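Local coordinates for protein intracellular serine protease (Bacillus licheniformis, PDB 4ZOQ) that probably cleaves peptide bonds as a subtilisin-like serine endopeptidase, a lanthipeptide protease that cuts in a sequence-specific way, at residues Y117-M120 against K121-D125; T248-P251 against K252-N256. All blocks are in the same frame, centred on the assembly; numbering follows the deposited sequence.

Interaction 1: residues Y117-M120 against K121-D125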
ATOM      1  N   TYR B 117       7.688  10.537   6.636  1.00 43.09           N
ATOM      2  CA  TYR B 117       7.776  10.375   8.081  1.00 44.42           C
ATOM      3  C   TYR B 117       6.499   9.743   8.619  1.00 40.11           C
ATOM      4  O   TYR B 117       6.544   8.809   9.422  1.00 36.37           O
ATOM      5  CB  TYR B 117       8.021  11.728   8.760  1.00 43.62           C
ATOM      6  CG  TYR B 117       8.015  11.679  10.272  1.00 46.29           C
ATOM      7  CD1 TYR B 117       9.145  11.285  10.970  1.00 44.71           C
ATOM      8  CD2 TYR B 117       6.860  11.979  11.000  1.00 43.75           C
ATOM      9  CE1 TYR B 117       9.149  11.225  12.346  1.00 44.78           C
ATOM     10  CE2 TYR B 117       6.854  11.920  12.395  1.00 45.44           C
ATOM     11  CZ  TYR B 117       8.007  11.537  13.056  1.00 45.66           C
ATOM     12  OH  TYR B 117       8.043  11.455  14.433  1.00 45.29           O
ATOM     13  N   ASN B 118       5.350  10.272   8.222  1.00 40.62           N
ATOM     14  CA  ASN B 118       4.106   9.664   8.689  1.00 41.93           C
ATOM     15  C   ASN B 118       3.880   8.245   8.169  1.00 41.06           C
ATOM     16  O   ASN B 118       3.184   7.459   8.822  1.00 41.17           O
ATOM     17  CB  ASN B 118       2.911  10.556   8.383  1.00 41.66           C
ATOM     18  CG  ASN B 118       2.778  11.675   9.383  1.00 44.47           C
ATOM     19  OD1 ASN B 118       3.268  11.562  10.512  1.00 42.59           O
ATOM     20  ND2 ASN B 118       2.128  12.764   8.986  1.00 47.33           N
ATOM     21  N   ILE B 119       4.457   7.912   7.014  1.00 34.26           N
ATOM     22  CA  ILE B 119       4.298   6.569   6.493  1.00 38.57           C
ATOM     23  C   ILE B 119       5.037   5.600   7.409  1.00 39.37           C
ATOM     24  O   ILE B 119       4.515   4.529   7.772  1.00 35.10           O
ATOM     25  CB  ILE B 119       4.802   6.435   5.039  1.00 34.01           C
ATOM     26  CG1 ILE B 119       4.010   7.365   4.129  1.00 35.04           C
ATOM     27  CG2 ILE B 119       4.688   4.975   4.570  1.00 35.09           C
ATOM     28  CD1 ILE B 119       4.518   7.425   2.732  1.00 32.24           C
ATOM     29  N   MET B 120       6.251   5.989   7.788  1.00 39.05           N
ATOM     30  CA  MET B 120       7.069   5.184   8.694  1.00 41.06           C
ATOM     31  C   MET B 120       6.377   5.013  10.046  1.00 37.25           C
ATOM     32  O   MET B 120       6.326   3.906  10.591  1.00 35.14           O
ATOM     33  CB  MET B 120       8.442   5.827   8.909  1.00 37.29           C
ATOM     34  CG  MET B 120       9.219   6.039   7.650  1.00 39.39           C
ATOM     35  SD  MET B 120      10.940   6.526   7.953  1.00 41.69           S
ATOM     36  CE  MET B 120      11.170   7.650   6.568  1.00 33.88           C
ATOM     37  N   LYS B 121       5.813   6.101  10.562  1.00 36.58           N
ATOM     38  CA  LYS B 121       5.160   6.039  11.857  1.00 37.86           C
ATOM     39  C   LYS B 121       3.962   5.103  11.782  1.00 38.08           C
ATOM     40  O   LYS B 121       3.743   4.294  12.684  1.00 35.38           O
ATOM     41  CB  LYS B 121       4.732   7.417  12.319  1.00 41.06           C
ATOM     42  CG  LYS B 121       4.231   7.444  13.747  1.00 36.32           C
ATOM     43  CD  LYS B 121       3.740   8.840  14.072  1.00 44.24           C
ATOM     44  CE  LYS B 121       4.843   9.686  14.672  1.00 44.89           C
ATOM     45  NZ  LYS B 121       4.429  11.088  14.861  1.00 50.16           N
ATOM     46  N   ALA B 122       3.205   5.211  10.693  1.00 35.86           N
ATOM     47  CA  ALA B 122       2.067   4.329  10.485  1.00 38.91           C
ATOM     48  C   ALA B 122       2.525   2.876  10.338  1.00 36.20           C
ATOM     49  O   ALA B 122       1.895   1.955  10.878  1.00 36.71           O
ATOM     50  CB  ALA B 122       1.266   4.757   9.261  1.00 33.65           C
ATOM     51  N   MET B 123       3.649   2.664   9.673  1.00 34.62           N
ATOM     52  CA  MET B 123       4.137   1.305   9.520  1.00 35.51           C
ATOM     53  C   MET B 123       4.385   0.711  10.890  1.00 37.50           C
ATOM     54  O   MET B 123       3.921  -0.393  11.206  1.00 39.79           O
ATOM     55  CB  MET B 123       5.429   1.262   8.689  1.00 34.82           C
ATOM     56  CG  MET B 123       5.224   1.525   7.194  1.00 35.64           C
ATOM     57  SD  MET B 123       6.781   1.638   6.265  1.00 38.81           S
ATOM     58  CE  MET B 123       7.403  -0.055   6.312  1.00 30.98           C
ATOM     59  N   VAL B 124       5.087   1.466  11.722  1.00 36.81           N
ATOM     60  CA  VAL B 124       5.477   0.954  13.011  1.00 37.30           C
ATOM     61  C   VAL B 124       4.259   0.725  13.888  1.00 37.18           C
ATOM     62  O   VAL B 124       4.118  -0.330  14.518  1.00 39.53           O
ATOM     63  CB  VAL B 124       6.464   1.901  13.687  1.00 38.99           C
ATOM     64  CG1 VAL B 124       6.726   1.433  15.106  1.00 37.80           C
ATOM     65  CG2 VAL B 124       7.747   1.909  12.893  1.00 32.37           C
ATOM     66  N   ASP B 125       3.353   1.688  13.897  1.00 38.14           N
ATOM     67  CA  ASP B 125       2.130   1.536  14.675  1.00 37.11           C
ATOM     68  C   ASP B 125       1.357   0.318  14.219  1.00 37.34           C
ATOM     69  O   ASP B 125       0.913  -0.480  15.046  1.00 40.25           O
ATOM     70  CB  ASP B 125       1.250   2.789  14.579  1.00 38.84           C
ATOM     71  CG  ASP B 125       1.814   3.968  15.369  1.00 37.91           C
ATOM     72  OD1 ASP B 125       2.694   3.747  16.230  1.00 39.89           O
ATOM     73  OD2 ASP B 125       1.383   5.112  15.131  1.00 38.28           O
TER
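Tyr117 and Lys121 sit one turn apart on helix 116-128, and their side chains converge on the same outer flank. The tyrosine ring leaves the helix with CG anti to the backbone N (chi1 175°), and the lysine starts the same way and then bends at chi3 (-92°), which carries the ammonium to the rim of the ring. There Lys121 NZ lies near the ring plane, 3.6 Å from Tyr117 CE2, while Lys121 CE comes to 3.7 Å from Tyr117 OH. NZ thus meets the ring at its edge, not over a face. Both polar ends have partners in the other protein chain: Lys121 NZ forms a salt bridge with Asp56 of that chain, and Tyr117 OH is hydrogen-bonded to the backbone O of the same Asp56.

The backbone contributes four successive i to i+4 hydrogen bonds. Lys121 N reaches Tyr117 O at 3.0 Å, Ala122 N reaches Asn118 O at 2.9 Å, Met123 N reaches Ile119 O at 2.8 Å and Val124 N reaches Met120 O at 3.0 Å, an unbroken run of alpha-helical turns.

Apolar contact is lighter: Met123 SD stands 4.3 Å from Ile119 CG2.

Around the helix, Ile119, Ala122 and Met123 rest on Ile50 of strand 46-51, and Val108 of strand 102-110 meets Ile119 and Ala122. Met120 and Val124 turn to helix 146-164, touching Leu151, Ala154 and Tyr161. With Met120 also on Phe63 and Tyr117 on Ile58 of the other chain, the helix is packed among the central sheet, that neighbouring helix and the partner chain.

Interaction 2: residues T248-P251 against K252-N256; sequences TTYP and KGKDN
A local turn contact at the end of strand 246-249 brings Tyr250 and Pro251 against Lys254, Asp255 and Asn256, in the loop leading to helix 258-262. A type I beta turn from Pro251 to Lys254 folds the chain back, closed by a hydrogen bond from Lys254 N to Pro251 O at 2.9 Å, the donor standing above the carbonyl plane (51° out of it) and not on a lone pair. Beside that bond, Lys254 CB packs on Pro251 CB at 3.9 Å.

With CG anti to the backbone N (chi1 -159°), the Tyr250 ring reaches across to the returning loop segment 254-256. Lys254 runs obliquely past the phenol, with CE 3.3 Å from Tyr250 OH, before a bend at chi4 takes NZ to the backbone O of Pro83. The Asp255 carbonyl oxygen meets the ring edge in plane, 3.6 Å from Tyr250 CE2. Pro251 CD sits over one ring face, displaced toward the rim. Asn256 CB approaches Tyr250 CD2 at 4.2 Å, while its ND2 is held by the carbonyls of Ile265 and Tyr269.

The i to i+3 bond is the signature of a beta turn, here following strand 246-249, which pairs antiparallel with 269-272 in the subtilase fold; the Tyr250 side chain lies about 7 Å from that of His86, predicted to belong to the charge relay system.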
ATOM      1  N   THR B 248     -13.627   0.422  -8.978  1.00 30.34           N
ATOM      2  CA  THR B 248     -13.191   0.705  -7.611  1.00 29.84           C
ATOM      3  C   THR B 248     -14.375   1.131  -6.740  1.00 32.35           C
ATOM      4  O   THR B 248     -15.357   1.738  -7.215  1.00 30.86           O
ATOM      5  CB  THR B 248     -12.156   1.852  -7.583  1.00 31.10           C
ATOM      6  OG1 THR B 248     -12.744   3.053  -8.132  1.00 29.80           O
ATOM      7  CG2 THR B 248     -10.942   1.501  -8.393  1.00 28.81           C
ATOM      8  N   THR B 249     -14.266   0.861  -5.454  1.00 34.08           N
ATOM      9  CA  THR B 249     -15.176   1.488  -4.510  1.00 30.98           C
ATOM     10  C   THR B 249     -14.695   2.913  -4.339  1.00 33.05           C
ATOM     11  O   THR B 249     -13.502   3.180  -4.184  1.00 32.54           O
ATOM     12  CB  THR B 249     -15.240   0.754  -3.172  1.00 31.74           C
ATOM     13  OG1 THR B 249     -13.909   0.462  -2.742  1.00 33.21           O
ATOM     14  CG2 THR B 249     -15.986  -0.562  -3.308  1.00 30.40           C
ATOM     15  N   TYR B 250     -15.647   3.831  -4.384  1.00 36.27           N
ATOM     16  CA  TYR B 250     -15.363   5.256  -4.349  1.00 36.81           C
ATOM     17  C   TYR B 250     -16.284   5.842  -3.272  1.00 38.11           C
ATOM     18  O   TYR B 250     -17.383   5.299  -3.060  1.00 36.54           O
ATOM     19  CB  TYR B 250     -15.594   5.861  -5.733  1.00 38.16           C
ATOM     20  CG  TYR B 250     -14.888   7.178  -5.977  1.00 40.71           C
ATOM     21  CD1 TYR B 250     -13.490   7.251  -6.008  1.00 34.43           C
ATOM     22  CD2 TYR B 250     -15.619   8.335  -6.239  1.00 38.55           C
ATOM     23  CE1 TYR B 250     -12.840   8.451  -6.243  1.00 34.75           C
ATOM     24  CE2 TYR B 250     -14.983   9.537  -6.485  1.00 43.26           C
ATOM     25  CZ  TYR B 250     -13.593   9.587  -6.489  1.00 41.52           C
ATOM     26  OH  TYR B 250     -12.976  10.776  -6.733  1.00 39.05           O
ATOM     27  N   PRO B 251     -15.811   6.869  -2.527  1.00 39.11           N
ATOM     28  CA  PRO B 251     -16.609   7.399  -1.409  1.00 39.48           C
ATOM     29  C   PRO B 251     -18.045   7.702  -1.847  1.00 39.96           C
ATOM     30  O   PRO B 251     -18.276   8.440  -2.799  1.00 35.99           O
ATOM     31  CB  PRO B 251     -15.859   8.666  -1.013  1.00 42.02           C
ATOM     32  CG  PRO B 251     -14.437   8.412  -1.420  1.00 37.43           C
ATOM     33  CD  PRO B 251     -14.545   7.614  -2.699  1.00 38.35           C
ATOM     34  N   LYS B 252     -19.004   7.089  -1.170  1.00 41.68           N
ATOM     35  CA  LYS B 252     -20.366   7.081  -1.670  1.00 45.45           C
ATOM     36  C   LYS B 252     -20.959   8.495  -1.733  1.00 45.00           C
ATOM     37  O   LYS B 252     -21.801   8.787  -2.581  1.00 46.03           O
ATOM     38  CB  LYS B 252     -21.236   6.173  -0.805  1.00 47.52           C
ATOM     39  CG  LYS B 252     -22.074   6.928   0.184  1.00 63.19           C
ATOM     40  CD  LYS B 252     -22.623   6.061   1.302  1.00 62.41           C
ATOM     41  CE  LYS B 252     -21.579   5.797   2.361  1.00 59.49           C
ATOM     42  NZ  LYS B 252     -22.153   4.852   3.352  1.00 67.93           N
ATOM     43  N   GLY B 253     -20.504   9.385  -0.863  1.00 48.01           N
ATOM     44  CA  GLY B 253     -21.048  10.726  -0.864  1.00 48.03           C
ATOM     45  C   GLY B 253     -20.264  11.671  -1.743  1.00 52.67           C
ATOM     46  O   GLY B 253     -20.438  12.882  -1.655  1.00 57.40           O
ATOM     47  N   LYS B 254     -19.409  11.126  -2.601  1.00 49.14           N
ATOM     48  CA  LYS B 254     -18.560  11.942  -3.458  1.00 46.42           C
ATOM     49  C   LYS B 254     -19.014  11.719  -4.891  1.00 45.53           C
ATOM     50  O   LYS B 254     -19.393  10.611  -5.236  1.00 50.69           O
ATOM     51  CB  LYS B 254     -17.082  11.578  -3.238  1.00 47.53           C
ATOM     52  CG  LYS B 254     -16.082  12.568  -3.807  1.00 47.70           C
ATOM     53  CD  LYS B 254     -14.641  12.066  -3.743  1.00 46.66           C
ATOM     54  CE  LYS B 254     -13.700  13.022  -4.491  1.00 43.32           C
ATOM     55  NZ  LYS B 254     -13.148  14.080  -3.608  1.00 51.00           N
ATOM     56  N   ASP B 255     -19.037  12.760  -5.719  1.00 50.39           N
ATOM     57  CA  ASP B 255     -19.426  12.589  -7.127  1.00 50.36           C
ATOM     58  C   ASP B 255     -18.350  11.811  -7.874  1.00 44.78           C
ATOM     59  O   ASP B 255     -17.165  12.095  -7.713  1.00 46.11           O
ATOM     60  CB  ASP B 255     -19.632  13.935  -7.832  1.00 48.66           C
ATOM     61  CG  ASP B 255     -20.892  14.672  -7.387  1.00 61.55           C
ATOM     62  OD1 ASP B 255     -21.904  14.048  -6.955  1.00 60.83           O
ATOM     63  OD2 ASP B 255     -20.875  15.911  -7.522  1.00 64.97           O
ATOM     64  N   ASN B 256     -18.736  10.813  -8.659  1.00 40.60           N
ATOM     65  CA  ASN B 256     -17.739  10.130  -9.475  1.00 45.60           C
ATOM     66  C   ASN B 256     -17.628  10.847 -10.819  1.00 43.83           C
ATOM     67  O   ASN B 256     -18.232  11.903 -10.996  1.00 45.90           O
ATOM     68  CB  ASN B 256     -18.066   8.641  -9.638  1.00 39.56           C
ATOM     69  CG  ASN B 256     -19.417   8.397 -10.257  1.00 41.52           C
ATOM     70  OD1 ASN B 256     -19.995   9.277 -10.920  1.00 36.32           O
ATOM     71  ND2 ASN B 256     -19.958   7.198 -10.016  1.00 35.00           N
TER

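How the interactions relate
Interactions 1 and 2 both belong to the subtilase fold but hold different elements: their centres lie 27 Å apart and their nearest atoms about 19 Å, without touching. Interaction 1 is a buried piece of regular helix leaning on the central sheet, with successive i to i+4 backbone hydrogen bonds, apolar faces toward the interior and a flank bearing Tyr117, Met120 and Lys121 that packs on the partner chain. The 248-251/252-256 contact is partly buried, depends on a single turn bond plus a ring grazed by lysine methylenes and a carbonyl, and is touched by no other chain of the assembly. In each a lysine passes a tyrosine, yet the ammonium's partner is a carboxylate of the other chain in the first and a backbone carbonyl of its own chain in the second.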